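Local coordinates for protein estrogen receptor (Crassostrea gigas, PDB 4N1Y) that probably acts as a nuclear receptor that regulates transcription, its ligand-binding domain having evolved constitutive activity in place of steroid-controlled switching, at residues K96-A101 with S109-V114; R89-G94 with Q129-H134; P20-H25 with L49-N54. All blocks are in the same frame, centred on the assembly; numbering follows the deposited sequence.

Contact 1: K96-A101 with S109-V114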
ATOM      1  N   LYS B  96     -12.033 -18.215  -3.328  1.00 42.55           N
ATOM      2  CA  LYS B  96     -12.310 -19.003  -4.513  1.00 52.34           C
ATOM      3  C   LYS B  96     -13.029 -18.130  -5.528  1.00 57.40           C
ATOM      4  O   LYS B  96     -12.931 -18.353  -6.724  1.00 54.28           O
ATOM      5  CB  LYS B  96     -13.115 -20.273  -4.166  1.00 53.06           C
ATOM      6  CG  LYS B  96     -13.734 -20.987  -5.341  1.00 55.07           C
ATOM      7  CD  LYS B  96     -14.562 -22.188  -4.927  1.00 62.98           C
ATOM      8  CE  LYS B  96     -14.388 -23.346  -5.939  1.00 73.84           C
ATOM      9  NZ  LYS B  96     -13.039 -24.025  -5.901  1.00 72.60           N
ATOM     10  N   SER B  97     -13.713 -17.102  -5.050  1.00 59.34           N
ATOM     11  CA  SER B  97     -14.404 -16.184  -5.945  1.00 52.18           C
ATOM     12  C   SER B  97     -14.654 -14.846  -5.294  1.00 52.64           C
ATOM     13  O   SER B  97     -14.563 -14.718  -4.077  1.00 57.30           O
ATOM     14  CB  SER B  97     -15.724 -16.791  -6.395  1.00 50.40           C
ATOM     15  OG  SER B  97     -16.483 -17.229  -5.281  1.00 53.82           O
ATOM     16  N   LEU B  98     -14.971 -13.847  -6.112  1.00 56.41           N
ATOM     17  CA  LEU B  98     -15.283 -12.524  -5.592  1.00 55.22           C
ATOM     18  C   LEU B  98     -16.749 -12.209  -5.851  1.00 55.75           C
ATOM     19  O   LEU B  98     -17.243 -12.326  -6.979  1.00 56.07           O
ATOM     20  CB  LEU B  98     -14.377 -11.462  -6.209  1.00 37.53           C
ATOM     21  CG  LEU B  98     -12.931 -11.615  -5.745  1.00 45.06           C
ATOM     22  CD1 LEU B  98     -12.017 -10.631  -6.444  1.00 48.87           C
ATOM     23  CD2 LEU B  98     -12.834 -11.472  -4.236  1.00 34.57           C
ATOM     24  N   ALA B  99     -17.446 -11.840  -4.786  1.00 54.28           N
ATOM     25  CA  ALA B  99     -18.851 -11.491  -4.874  1.00 61.61           C
ATOM     26  C   ALA B  99     -19.014  -9.978  -5.010  1.00 64.86           C
ATOM     27  O   ALA B  99     -19.096  -9.268  -4.006  1.00 67.10           O
ATOM     28  CB  ALA B  99     -19.599 -12.011  -3.664  1.00 60.71           C
ATOM     29  N   PHE B 100     -19.058  -9.491  -6.248  1.00 64.97           N
ATOM     30  CA  PHE B 100     -19.209  -8.058  -6.509  1.00 64.38           C
ATOM     31  C   PHE B 100     -20.605  -7.605  -6.142  1.00 64.31           C
ATOM     32  O   PHE B 100     -20.824  -6.506  -5.621  1.00 78.25           O
ATOM     33  CB  PHE B 100     -18.886  -7.750  -7.963  1.00 58.28           C
ATOM     34  CG  PHE B 100     -17.507  -8.155  -8.336  1.00 61.33           C
ATOM     35  CD1 PHE B 100     -16.431  -7.341  -8.031  1.00 51.90           C
ATOM     36  CD2 PHE B 100     -17.276  -9.374  -8.955  1.00 72.34           C
ATOM     37  CE1 PHE B 100     -15.144  -7.727  -8.345  1.00 57.38           C
ATOM     38  CE2 PHE B 100     -15.992  -9.766  -9.279  1.00 73.45           C
ATOM     39  CZ  PHE B 100     -14.923  -8.942  -8.974  1.00 65.73           C
ATOM     40  N   ALA B 101     -21.548  -8.480  -6.420  1.00 54.72           N
ATOM     41  CA  ALA B 101     -22.893  -8.329  -5.937  1.00 59.65           C
ATOM     42  C   ALA B 101     -23.351  -9.746  -5.639  1.00 69.99           C
ATOM     43  O   ALA B 101     -22.698 -10.703  -6.064  1.00 74.86           O
ATOM     44  CB  ALA B 101     -23.775  -7.645  -6.977  1.00 57.03           C
ATOM     45  N   SER B 109     -11.793 -18.073 -13.410  1.00 62.83           N
ATOM     46  CA  SER B 109     -12.175 -18.217 -14.797  1.00 74.66           C
ATOM     47  C   SER B 109     -12.654 -16.898 -15.391  1.00 70.20           C
ATOM     48  O   SER B 109     -12.167 -16.456 -16.435  1.00 70.62           O
ATOM     49  CB  SER B 109     -13.275 -19.263 -14.907  1.00 85.68           C
ATOM     50  OG  SER B 109     -13.066 -20.306 -13.976  1.00 88.41           O
ATOM     51  N   SER B 110     -13.591 -16.256 -14.703  1.00 63.90           N
ATOM     52  CA  SER B 110     -14.111 -14.978 -15.167  1.00 62.64           C
ATOM     53  C   SER B 110     -13.023 -13.905 -15.134  1.00 61.34           C
ATOM     54  O   SER B 110     -12.943 -13.071 -16.041  1.00 60.50           O
ATOM     55  CB  SER B 110     -15.300 -14.534 -14.314  1.00 59.34           C
ATOM     56  OG  SER B 110     -16.354 -15.474 -14.361  1.00 55.15           O
ATOM     57  N   TRP B 111     -12.173 -13.946 -14.105  1.00 51.76           N
ATOM     58  CA  TRP B 111     -11.139 -12.928 -13.946  1.00 57.47           C
ATOM     59  C   TRP B 111     -10.255 -12.872 -15.172  1.00 62.23           C
ATOM     60  O   TRP B 111      -9.827 -11.799 -15.592  1.00 65.21           O
ATOM     61  CB  TRP B 111     -10.248 -13.184 -12.724  1.00 58.60           C
ATOM     62  CG  TRP B 111     -10.957 -13.400 -11.415  1.00 59.94           C
ATOM     63  CD1 TRP B 111     -12.280 -13.176 -11.136  1.00 57.48           C
ATOM     64  CD2 TRP B 111     -10.361 -13.850 -10.192  1.00 54.80           C
ATOM     65  NE1 TRP B 111     -12.548 -13.486  -9.825  1.00 40.36           N
ATOM     66  CE2 TRP B 111     -11.386 -13.897  -9.220  1.00 54.38           C
ATOM     67  CE3 TRP B 111      -9.063 -14.225  -9.826  1.00 48.94           C
ATOM     68  CZ2 TRP B 111     -11.148 -14.305  -7.903  1.00 57.43           C
ATOM     69  CZ3 TRP B 111      -8.830 -14.634  -8.527  1.00 48.69           C
ATOM     70  CH2 TRP B 111      -9.868 -14.671  -7.580  1.00 51.76           C
ATOM     71  N   SER B 112      -9.983 -14.037 -15.739  1.00 58.21           N
ATOM     72  CA  SER B 112      -9.197 -14.116 -16.952  1.00 64.01           C
ATOM     73  C   SER B 112      -9.933 -13.482 -18.130  1.00 67.90           C
ATOM     74  O   SER B 112      -9.324 -12.792 -18.944  1.00 70.25           O
ATOM     75  CB  SER B 112      -8.849 -15.565 -17.246  1.00 72.22           C
ATOM     76  OG  SER B 112      -9.798 -16.421 -16.637  1.00 78.97           O
ATOM     77  N   THR B 113     -11.240 -13.713 -18.220  1.00 71.30           N
ATOM     78  CA  THR B 113     -12.029 -13.176 -19.333  1.00 76.36           C
ATOM     79  C   THR B 113     -11.949 -11.658 -19.416  1.00 72.44           C
ATOM     80  O   THR B 113     -11.785 -11.106 -20.510  1.00 73.96           O
ATOM     81  CB  THR B 113     -13.520 -13.565 -19.242  1.00 75.36           C
ATOM     82  OG1 THR B 113     -13.652 -14.993 -19.210  1.00 77.67           O
ATOM     83  CG2 THR B 113     -14.280 -13.015 -20.443  1.00 69.67           C
ATOM     84  N   VAL B 114     -12.049 -11.001 -18.257  1.00 60.57           N
ATOM     85  CA  VAL B 114     -12.037  -9.541 -18.172  1.00 58.04           C
ATOM     86  C   VAL B 114     -10.635  -8.994 -17.960  1.00 61.87           C
ATOM     87  O   VAL B 114     -10.464  -7.800 -17.719  1.00 60.22           O
ATOM     88  CB  VAL B 114     -12.927  -9.009 -17.028  1.00 56.15           C
ATOM     89  CG1 VAL B 114     -14.377  -9.344 -17.293  1.00 61.07           C
ATOM     90  CG2 VAL B 114     -12.485  -9.576 -15.684  1.00 51.04           C
TER
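W111 brings CZ2, in the benzo half of its indole, against L98 and the main chain of S97 in the short strand 97-99. CZ2 of W111 lies 3.9 Å from CG of L98 and 4.0 Å from CD1 of the same leucine. The long directions of the two side chains stand at about a right angle, and L98 meets the ring obliquely. A second patch lies one residue earlier, where CA of S97 is 4.2 Å from CZ2 of W111. Here it is the main chain of S97 that packs, because its CB is directed away from the helix.

The indole bridges a wide gap. The CA atoms of S97 and W111 are 9.2 Å apart, and the ring spans that distance. W111 has CG anti to its carbonyl carbon (chi1 -52°), which carries the indole off the helix toward the strand. All three touching residues are buried. The polar edge of the indole is also tied down, since NE1 of W111 donates a hydrogen bond to the backbone O of L106. That bond probably limits rotation of the ring while the apolar end packs on L98.

Strands 97-99 and 104-107 form the small antiparallel hairpin of the nuclear receptor ligand-binding domain. L106 belongs to the second strand and shares backbone hydrogen bonds with L98 in the first. The tryptophan thus fastens helix 108-113 to both strands of the hairpin. Helix 117-132 supplies the next layer: F120 meets W111 edge-to-face and also touches L98.

Contact 2: R89-G94 with Q129-H134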
ATOM      1  N   ARG B  89     -17.197  -8.688   1.314  1.00 47.83           N
ATOM      2  CA  ARG B  89     -18.366  -9.355   0.735  1.00 48.69           C
ATOM      3  C   ARG B  89     -18.019 -10.788   0.343  1.00 52.42           C
ATOM      4  O   ARG B  89     -18.888 -11.655   0.319  1.00 61.20           O
ATOM      5  CB  ARG B  89     -18.906  -8.595  -0.495  1.00 42.74           C
ATOM      6  CG  ARG B  89     -19.948  -7.517  -0.210  1.00 39.79           C
ATOM      7  CD  ARG B  89     -20.557  -6.944  -1.499  1.00 55.70           C
ATOM      8  NE  ARG B  89     -19.543  -6.393  -2.403  1.00 66.30           N
ATOM      9  CZ  ARG B  89     -19.146  -5.119  -2.396  1.00 78.53           C
ATOM     10  NH1 ARG B  89     -19.672  -4.258  -1.536  1.00 82.32           N
ATOM     11  NH2 ARG B  89     -18.217  -4.698  -3.244  1.00 85.90           N
ATOM     12  N   SER B  90     -16.744 -11.030   0.062  1.00 37.35           N
ATOM     13  CA  SER B  90     -16.307 -12.293  -0.509  1.00 52.25           C
ATOM     14  C   SER B  90     -15.688 -13.255   0.501  1.00 55.26           C
ATOM     15  O   SER B  90     -15.173 -14.310   0.122  1.00 61.77           O
ATOM     16  CB  SER B  90     -15.330 -12.030  -1.652  1.00 47.93           C
ATOM     17  OG  SER B  90     -16.000 -11.354  -2.704  1.00 53.11           O
ATOM     18  N   ILE B  91     -15.733 -12.883   1.776  1.00 53.57           N
ATOM     19  CA  ILE B  91     -15.063 -13.638   2.834  1.00 58.18           C
ATOM     20  C   ILE B  91     -15.445 -15.123   2.893  1.00 59.72           C
ATOM     21  O   ILE B  91     -14.581 -15.961   3.149  1.00 62.74           O
ATOM     22  CB  ILE B  91     -15.372 -13.024   4.232  1.00 59.39           C
ATOM     23  CG1 ILE B  91     -14.514 -11.796   4.491  1.00 59.67           C
ATOM     24  CG2 ILE B  91     -15.153 -14.034   5.364  1.00 49.42           C
ATOM     25  CD1 ILE B  91     -14.518 -11.404   5.932  1.00 61.05           C
ATOM     26  N   GLU B  92     -16.706 -15.454   2.604  1.00 59.84           N
ATOM     27  CA  GLU B  92     -17.159 -16.845   2.712  1.00 65.77           C
ATOM     28  C   GLU B  92     -16.581 -17.711   1.603  1.00 66.09           C
ATOM     29  O   GLU B  92     -16.468 -18.927   1.748  1.00 76.45           O
ATOM     30  CB  GLU B  92     -18.689 -16.980   2.689  1.00 71.88           C
ATOM     31  CG  GLU B  92     -19.403 -16.636   1.379  1.00 85.29           C
ATOM     32  CD  GLU B  92     -19.661 -15.147   1.160  1.00 95.19           C
ATOM     33  OE1 GLU B  92     -19.130 -14.305   1.925  1.00 96.63           O
ATOM     34  OE2 GLU B  92     -20.430 -14.826   0.222  1.00 94.28           O
ATOM     35  N   HIS B  93     -16.217 -17.094   0.489  1.00 56.59           N
ATOM     36  CA  HIS B  93     -15.748 -17.866  -0.652  1.00 61.42           C
ATOM     37  C   HIS B  93     -14.303 -18.321  -0.471  1.00 57.12           C
ATOM     38  O   HIS B  93     -13.750 -18.961  -1.359  1.00 58.33           O
ATOM     39  CB  HIS B  93     -15.855 -17.037  -1.927  1.00 59.87           C
ATOM     40  CG  HIS B  93     -17.201 -16.433  -2.129  1.00 51.40           C
ATOM     41  ND1 HIS B  93     -18.230 -17.100  -2.755  1.00 59.01           N
ATOM     42  CD2 HIS B  93     -17.688 -15.219  -1.793  1.00 51.65           C
ATOM     43  CE1 HIS B  93     -19.297 -16.326  -2.788  1.00 59.07           C
ATOM     44  NE2 HIS B  93     -18.995 -15.179  -2.211  1.00 59.49           N
ATOM     45  N   GLY B  94     -13.698 -17.974   0.665  1.00 47.12           N
ATOM     46  CA  GLY B  94     -12.324 -18.342   0.957  1.00 48.73           C
ATOM     47  C   GLY B  94     -11.402 -18.217  -0.234  1.00 52.60           C
ATOM     48  O   GLY B  94     -10.703 -19.177  -0.591  1.00 51.70           O
ATOM     49  N   GLN B 129      -7.400 -13.742   3.832  1.00 35.21           N
ATOM     50  CA  GLN B 129      -6.738 -13.310   5.044  1.00 42.29           C
ATOM     51  C   GLN B 129      -7.732 -12.753   6.045  1.00 45.84           C
ATOM     52  O   GLN B 129      -7.609 -13.007   7.249  1.00 47.11           O
ATOM     53  CB  GLN B 129      -5.669 -12.283   4.731  1.00 44.01           C
ATOM     54  CG  GLN B 129      -4.593 -12.847   3.865  1.00 47.29           C
ATOM     55  CD  GLN B 129      -3.896 -14.000   4.514  1.00 49.90           C
ATOM     56  OE1 GLN B 129      -3.626 -13.976   5.712  1.00 56.30           O
ATOM     57  NE2 GLN B 129      -3.606 -15.037   3.730  1.00 58.93           N
ATOM     58  N   MET B 130      -8.732 -12.033   5.548  1.00 42.53           N
ATOM     59  CA  MET B 130      -9.770 -11.502   6.426  1.00 44.54           C
ATOM     60  C   MET B 130     -10.523 -12.649   7.081  1.00 46.36           C
ATOM     61  O   MET B 130     -10.847 -12.601   8.272  1.00 47.06           O
ATOM     62  CB  MET B 130     -10.731 -10.607   5.663  1.00 38.63           C
ATOM     63  CG  MET B 130     -10.086  -9.378   5.040  1.00 37.98           C
ATOM     64  SD  MET B 130     -11.333  -8.533   4.035  1.00 49.01           S
ATOM     65  CE  MET B 130     -10.746  -6.850   4.024  1.00 37.42           C
ATOM     66  N   MET B 131     -10.833 -13.661   6.279  1.00 43.52           N
ATOM     67  CA  MET B 131     -11.489 -14.866   6.773  1.00 39.82           C
ATOM     68  C   MET B 131     -10.641 -15.507   7.856  1.00 43.63           C
ATOM     69  O   MET B 131     -11.136 -15.894   8.901  1.00 48.64           O
ATOM     70  CB  MET B 131     -11.741 -15.865   5.634  1.00 36.71           C
ATOM     71  CG  MET B 131     -12.351 -17.170   6.099  1.00 45.12           C
ATOM     72  SD  MET B 131     -12.287 -18.508   4.892  1.00 66.50           S
ATOM     73  CE  MET B 131     -10.529 -18.888   4.936  1.00 58.49           C
ATOM     74  N   GLN B 132      -9.352 -15.634   7.585  1.00 51.46           N
ATOM     75  CA  GLN B 132      -8.443 -16.265   8.523  1.00 52.94           C
ATOM     76  C   GLN B 132      -8.256 -15.461   9.810  1.00 57.49           C
ATOM     77  O   GLN B 132      -8.027 -16.034  10.867  1.00 63.26           O
ATOM     78  CB  GLN B 132      -7.095 -16.495   7.848  1.00 63.94           C
ATOM     79  CG  GLN B 132      -7.133 -17.608   6.811  1.00 84.02           C
ATOM     80  CD  GLN B 132      -5.758 -17.975   6.302  1.00 91.66           C
ATOM     81  OE1 GLN B 132      -5.010 -17.118   5.823  1.00 95.18           O
ATOM     82  NE2 GLN B 132      -5.414 -19.252   6.397  1.00 91.92           N
ATOM     83  N   ASN B 133      -8.362 -14.136   9.726  1.00 53.20           N
ATOM     84  CA  ASN B 133      -8.232 -13.291  10.908  1.00 47.23           C
ATOM     85  C   ASN B 133      -9.546 -13.030  11.629  1.00 47.46           C
ATOM     86  O   ASN B 133      -9.610 -12.191  12.527  1.00 43.68           O
ATOM     87  CB  ASN B 133      -7.594 -11.971  10.538  1.00 50.82           C
ATOM     88  CG  ASN B 133      -6.130 -12.112  10.294  1.00 65.28           C
ATOM     89  OD1 ASN B 133      -5.357 -12.318  11.230  1.00 71.83           O
ATOM     90  ND2 ASN B 133      -5.725 -12.015   9.031  1.00 65.60           N
ATOM     91  N   HIS B 134     -10.591 -13.733  11.204  1.00 46.07           N
ATOM     92  CA  HIS B 134     -11.905 -13.665  11.834  1.00 47.09           C
ATOM     93  C   HIS B 134     -12.362 -12.230  12.012  1.00 54.54           C
ATOM     94  O   HIS B 134     -12.803 -11.828  13.089  1.00 59.02           O
ATOM     95  CB  HIS B 134     -11.872 -14.397  13.162  1.00 42.49           C
ATOM     96  CG  HIS B 134     -11.562 -15.852  13.019  1.00 56.02           C
ATOM     97  ND1 HIS B 134     -12.485 -16.768  12.565  1.00 61.83           N
ATOM     98  CD2 HIS B 134     -10.419 -16.544  13.235  1.00 61.44           C
ATOM     99  CE1 HIS B 134     -11.930 -17.967  12.529  1.00 65.66           C
ATOM    100  NE2 HIS B 134     -10.677 -17.858  12.931  1.00 65.92           N
TER
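I91 packs its two branches against consecutive methionines, M130 and M131, at the C-terminal end of helix 117-132. That end is closed by a Schellman motif, with H134 as its positive-phi residue. N of H134 bonds to O of M131 at 3.2 Å, and N of L135 bonds to O of M130. I91 sits in a 3-10 turn that follows helix 67-89.

The branches of I91 have separate targets. The ethyl arm crosses M130 at about a right angle, and CD1 of I91 lies 3.9 Å from CB of M130. Beyond that point the extended M130 chain leads off toward L84 and A87 of helix 67-89. The methyl branch, CG2 of I91, rests 3.9 Å from CB of M131, and these two side chains meet at a slant.

M131 has CG anti to its backbone N (chi1 177°), which runs its chain alongside the 3-10 turn. Its CB is 3.8 Å from O of I91, and its SD reaches 3.9 Å from CA of G94. G94 has positive phi, which suits glycine.

Y159 and R155 of the second subunit pack on Q129 and Q132 respectively. The last turn of the helix is also held by N133. Its ND2 donates to O of Q129 at 2.8 Å, while its own backbone N reaches the same oxygen from the opposite face of the carbonyl plane.

Contact 3: P20-H25 with L49-N54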
ATOM      1  N   PRO B  20     -25.525  -0.244   1.859  1.00 91.76           N
ATOM      2  CA  PRO B  20     -26.365  -1.424   1.655  1.00 90.52           C
ATOM      3  C   PRO B  20     -25.683  -2.298   0.621  1.00 88.99           C
ATOM      4  O   PRO B  20     -24.770  -1.806  -0.041  1.00 93.33           O
ATOM      5  CB  PRO B  20     -27.665  -0.835   1.122  1.00 93.40           C
ATOM      6  CG  PRO B  20     -27.199   0.368   0.329  1.00 91.22           C
ATOM      7  CD  PRO B  20     -25.983   0.910   1.063  1.00 91.07           C
ATOM      8  N   VAL B  21     -26.102  -3.544   0.449  1.00 85.67           N
ATOM      9  CA  VAL B  21     -25.518  -4.341  -0.622  1.00 81.49           C
ATOM     10  C   VAL B  21     -26.335  -4.194  -1.888  1.00 81.54           C
ATOM     11  O   VAL B  21     -27.556  -4.325  -1.879  1.00 81.48           O
ATOM     12  CB  VAL B  21     -25.366  -5.806  -0.250  1.00 85.00           C
ATOM     13  CG1 VAL B  21     -23.933  -6.245  -0.546  1.00 71.30           C
ATOM     14  CG2 VAL B  21     -25.689  -6.001   1.216  1.00 90.62           C
ATOM     15  N   LEU B  22     -25.635  -3.943  -2.983  1.00 86.35           N
ATOM     16  CA  LEU B  22     -26.274  -3.666  -4.258  1.00 87.63           C
ATOM     17  C   LEU B  22     -26.297  -4.884  -5.169  1.00 85.49           C
ATOM     18  O   LEU B  22     -25.344  -5.657  -5.225  1.00 89.33           O
ATOM     19  CB  LEU B  22     -25.570  -2.505  -4.960  1.00 81.50           C
ATOM     20  CG  LEU B  22     -25.597  -1.173  -4.212  1.00 77.18           C
ATOM     21  CD1 LEU B  22     -24.612  -0.226  -4.847  1.00 74.68           C
ATOM     22  CD2 LEU B  22     -26.994  -0.562  -4.174  1.00 72.00           C
ATOM     23  N   GLU B  23     -27.410  -5.041  -5.871  1.00 81.90           N
ATOM     24  CA  GLU B  23     -27.563  -6.093  -6.849  1.00 83.82           C
ATOM     25  C   GLU B  23     -26.920  -5.595  -8.131  1.00 93.03           C
ATOM     26  O   GLU B  23     -26.866  -4.386  -8.354  1.00 99.44           O
ATOM     27  CB  GLU B  23     -29.043  -6.367  -7.110  1.00 80.72           C
ATOM     28  CG  GLU B  23     -29.811  -6.934  -5.947  1.00 85.87           C
ATOM     29  CD  GLU B  23     -29.479  -8.369  -5.671  1.00 98.75           C
ATOM     30  OE1 GLU B  23     -28.708  -8.964  -6.454  1.00102.50           O
ATOM     31  OE2 GLU B  23     -30.007  -8.906  -4.675  1.00103.20           O
ATOM     32  N   SER B  24     -26.409  -6.488  -8.971  1.00 91.11           N
ATOM     33  CA  SER B  24     -25.785  -6.012 -10.200  1.00 84.82           C
ATOM     34  C   SER B  24     -26.825  -5.966 -11.308  1.00 84.91           C
ATOM     35  O   SER B  24     -26.661  -5.233 -12.286  1.00 83.30           O
ATOM     36  CB  SER B  24     -24.599  -6.890 -10.624  1.00 77.57           C
ATOM     37  OG  SER B  24     -24.994  -8.221 -10.897  1.00 77.04           O
ATOM     38  N   HIS B  25     -27.903  -6.731 -11.135  1.00 89.88           N
ATOM     39  CA  HIS B  25     -28.862  -6.980 -12.215  1.00 98.18           C
ATOM     40  C   HIS B  25     -28.170  -7.315 -13.537  1.00 96.63           C
ATOM     41  O   HIS B  25     -28.597  -6.898 -14.616  1.00103.21           O
ATOM     42  CB  HIS B  25     -29.804  -5.788 -12.366  1.00102.11           C
ATOM     43  CG  HIS B  25     -30.654  -5.550 -11.158  1.00108.06           C
ATOM     44  ND1 HIS B  25     -30.311  -4.659 -10.163  1.00106.79           N
ATOM     45  CD2 HIS B  25     -31.851  -6.071 -10.804  1.00112.33           C
ATOM     46  CE1 HIS B  25     -31.252  -4.662  -9.234  1.00114.53           C
ATOM     47  NE2 HIS B  25     -32.199  -5.505  -9.602  1.00119.30           N
ATOM     48  N   LEU B  49     -20.185   3.627  -5.831  1.00 62.89           N
ATOM     49  CA  LEU B  49     -19.451   4.877  -5.707  1.00 66.18           C
ATOM     50  C   LEU B  49     -20.297   6.012  -5.118  1.00 70.32           C
ATOM     51  O   LEU B  49     -19.848   6.718  -4.214  1.00 78.94           O
ATOM     52  CB  LEU B  49     -18.889   5.289  -7.067  1.00 71.95           C
ATOM     53  CG  LEU B  49     -17.869   6.432  -7.066  1.00 73.49           C
ATOM     54  CD1 LEU B  49     -16.743   6.171  -6.079  1.00 68.23           C
ATOM     55  CD2 LEU B  49     -17.310   6.663  -8.472  1.00 76.36           C
ATOM     56  N   VAL B  50     -21.514   6.186  -5.624  1.00 64.02           N
ATOM     57  CA  VAL B  50     -22.442   7.174  -5.073  1.00 46.99           C
ATOM     58  C   VAL B  50     -22.705   6.919  -3.591  1.00 49.92           C
ATOM     59  O   VAL B  50     -22.797   7.841  -2.792  1.00 51.86           O
ATOM     60  CB  VAL B  50     -23.779   7.184  -5.815  1.00 49.86           C
ATOM     61  CG1 VAL B  50     -24.740   8.127  -5.131  1.00 55.68           C
ATOM     62  CG2 VAL B  50     -23.582   7.610  -7.259  1.00 51.21           C
ATOM     63  N   HIS B  51     -22.852   5.648  -3.242  1.00 55.89           N
ATOM     64  CA  HIS B  51     -23.072   5.237  -1.866  1.00 49.60           C
ATOM     65  C   HIS B  51     -21.902   5.574  -0.950  1.00 51.20           C
ATOM     66  O   HIS B  51     -22.115   6.039   0.167  1.00 58.88           O
ATOM     67  CB  HIS B  51     -23.360   3.742  -1.824  1.00 50.67           C
ATOM     68  CG  HIS B  51     -24.733   3.383  -2.300  1.00 58.42           C
ATOM     69  ND1 HIS B  51     -25.876   3.709  -1.605  1.00 62.87           N
ATOM     70  CD2 HIS B  51     -25.146   2.728  -3.410  1.00 72.22           C
ATOM     71  CE1 HIS B  51     -26.935   3.268  -2.265  1.00 71.55           C
ATOM     72  NE2 HIS B  51     -26.518   2.669  -3.363  1.00 78.86           N
ATOM     73  N   LEU B  52     -20.677   5.343  -1.421  1.00 53.78           N
ATOM     74  CA  LEU B  52     -19.463   5.653  -0.654  1.00 49.99           C
ATOM     75  C   LEU B  52     -19.402   7.118  -0.264  1.00 54.53           C
ATOM     76  O   LEU B  52     -19.189   7.467   0.896  1.00 64.52           O
ATOM     77  CB  LEU B  52     -18.211   5.335  -1.465  1.00 47.76           C
ATOM     78  CG  LEU B  52     -17.793   3.890  -1.662  1.00 64.41           C
ATOM     79  CD1 LEU B  52     -16.536   3.886  -2.497  1.00 75.37           C
ATOM     80  CD2 LEU B  52     -17.547   3.217  -0.330  1.00 59.40           C
ATOM     81  N   ILE B  53     -19.562   7.960  -1.274  1.00 48.04           N
ATOM     82  CA  ILE B  53     -19.609   9.399  -1.132  1.00 50.67           C
ATOM     83  C   ILE B  53     -20.607   9.853  -0.062  1.00 70.31           C
ATOM     84  O   ILE B  53     -20.316  10.739   0.758  1.00 77.86           O
ATOM     85  CB  ILE B  53     -19.961  10.009  -2.482  1.00 46.35           C
ATOM     86  CG1 ILE B  53     -18.845   9.677  -3.473  1.00 49.56           C
ATOM     87  CG2 ILE B  53     -20.281  11.508  -2.353  1.00 45.25           C
ATOM     88  CD1 ILE B  53     -19.168  10.042  -4.896  1.00 52.31           C
ATOM     89  N   ASN B  54     -21.792   9.249  -0.078  1.00 68.17           N
ATOM     90  CA  ASN B  54     -22.819   9.578   0.903  1.00 70.68           C
ATOM     91  C   ASN B  54     -22.384   9.067   2.269  1.00 66.67           C
ATOM     92  O   ASN B  54     -22.599   9.692   3.312  1.00 67.07           O
ATOM     93  CB  ASN B  54     -24.159   8.964   0.498  1.00 78.74           C
ATOM     94  CG  ASN B  54     -24.783   9.664  -0.700  1.00 89.23           C
ATOM     95  OD1 ASN B  54     -24.356  10.753  -1.089  1.00 94.36           O
ATOM     96  ND2 ASN B  54     -25.814   9.050  -1.279  1.00 87.45           N
TER
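L22 and H51 both hold CG anti to their carbonyl carbons (chi1 -62° and -75°), and they reach for each other across the gap between loop and helix. Both CB atoms are directed toward the other segment. P20 joins them from two residues earlier.

The imidazole of H51 receives both partners from the same side of its plane. The proline lies over the ND1 and CE1 part of that face. CG of P20 lies 4.2 Å from the centroid of the H51 ring and 27° off the ring normal, which makes a CH-pi contact. CD of P20 lies 3.9 Å from ND1 of H51. The leucine comes in obliquely at CD2 and NE2. CD1 of L22 is 3.3 Å from CD2 of H51. CD2 of L22 is 3.4 Å from NE2 of H51. Both methyls of L22 lie on the same side of the ring plane. With an alanine here in place of H51, P20 is likely to lose its CH-pi partner and a gap to open beside the L22 methyls.

The loop is extended here, and its residues alternate. P20 and L22 both touch H51, while V21 between them packs on R89 of helix 67-89. L22 also lies along helix 34-56, touching R47 and E48.

This is a surface contact of the helical nuclear receptor ligand-binding domain. It lays the connection between helices 7-15 and 34-56 back over the second of them. The inner side of helix 34-56 is engaged differently: L52 packs on L81 and N85 of helix 67-89. L49 reaches W78 of that helix and also L223, L224 and M227 of helix 222-229, the last helix, which probably corresponds to the family's activation helix.

Contact 3 closes first along the chain. Contact 1 is then nested inside the loop closed by contact 2. Their centres lie about 16 Å (1 and 2), about 19 Å (1 and 3) and about 21 Å (2 and 3) apart. The end of helix 67-89 joins all three: S90 OG hydrogen-bonds to A99 N at 2.6 Å, and CD of R89 packs 3.6 Å from CG1 of V21. A101 in turn packs against the backbone of 22-24. Contacts 1 and 2 tie the hairpin and the 3-10 turn to the successive helices 108-113 and 117-132. Contact 3 packs the 20-25 loop on H51 of helix 34-56. Together they join the hairpin region to the helical body of the ligand-binding domain.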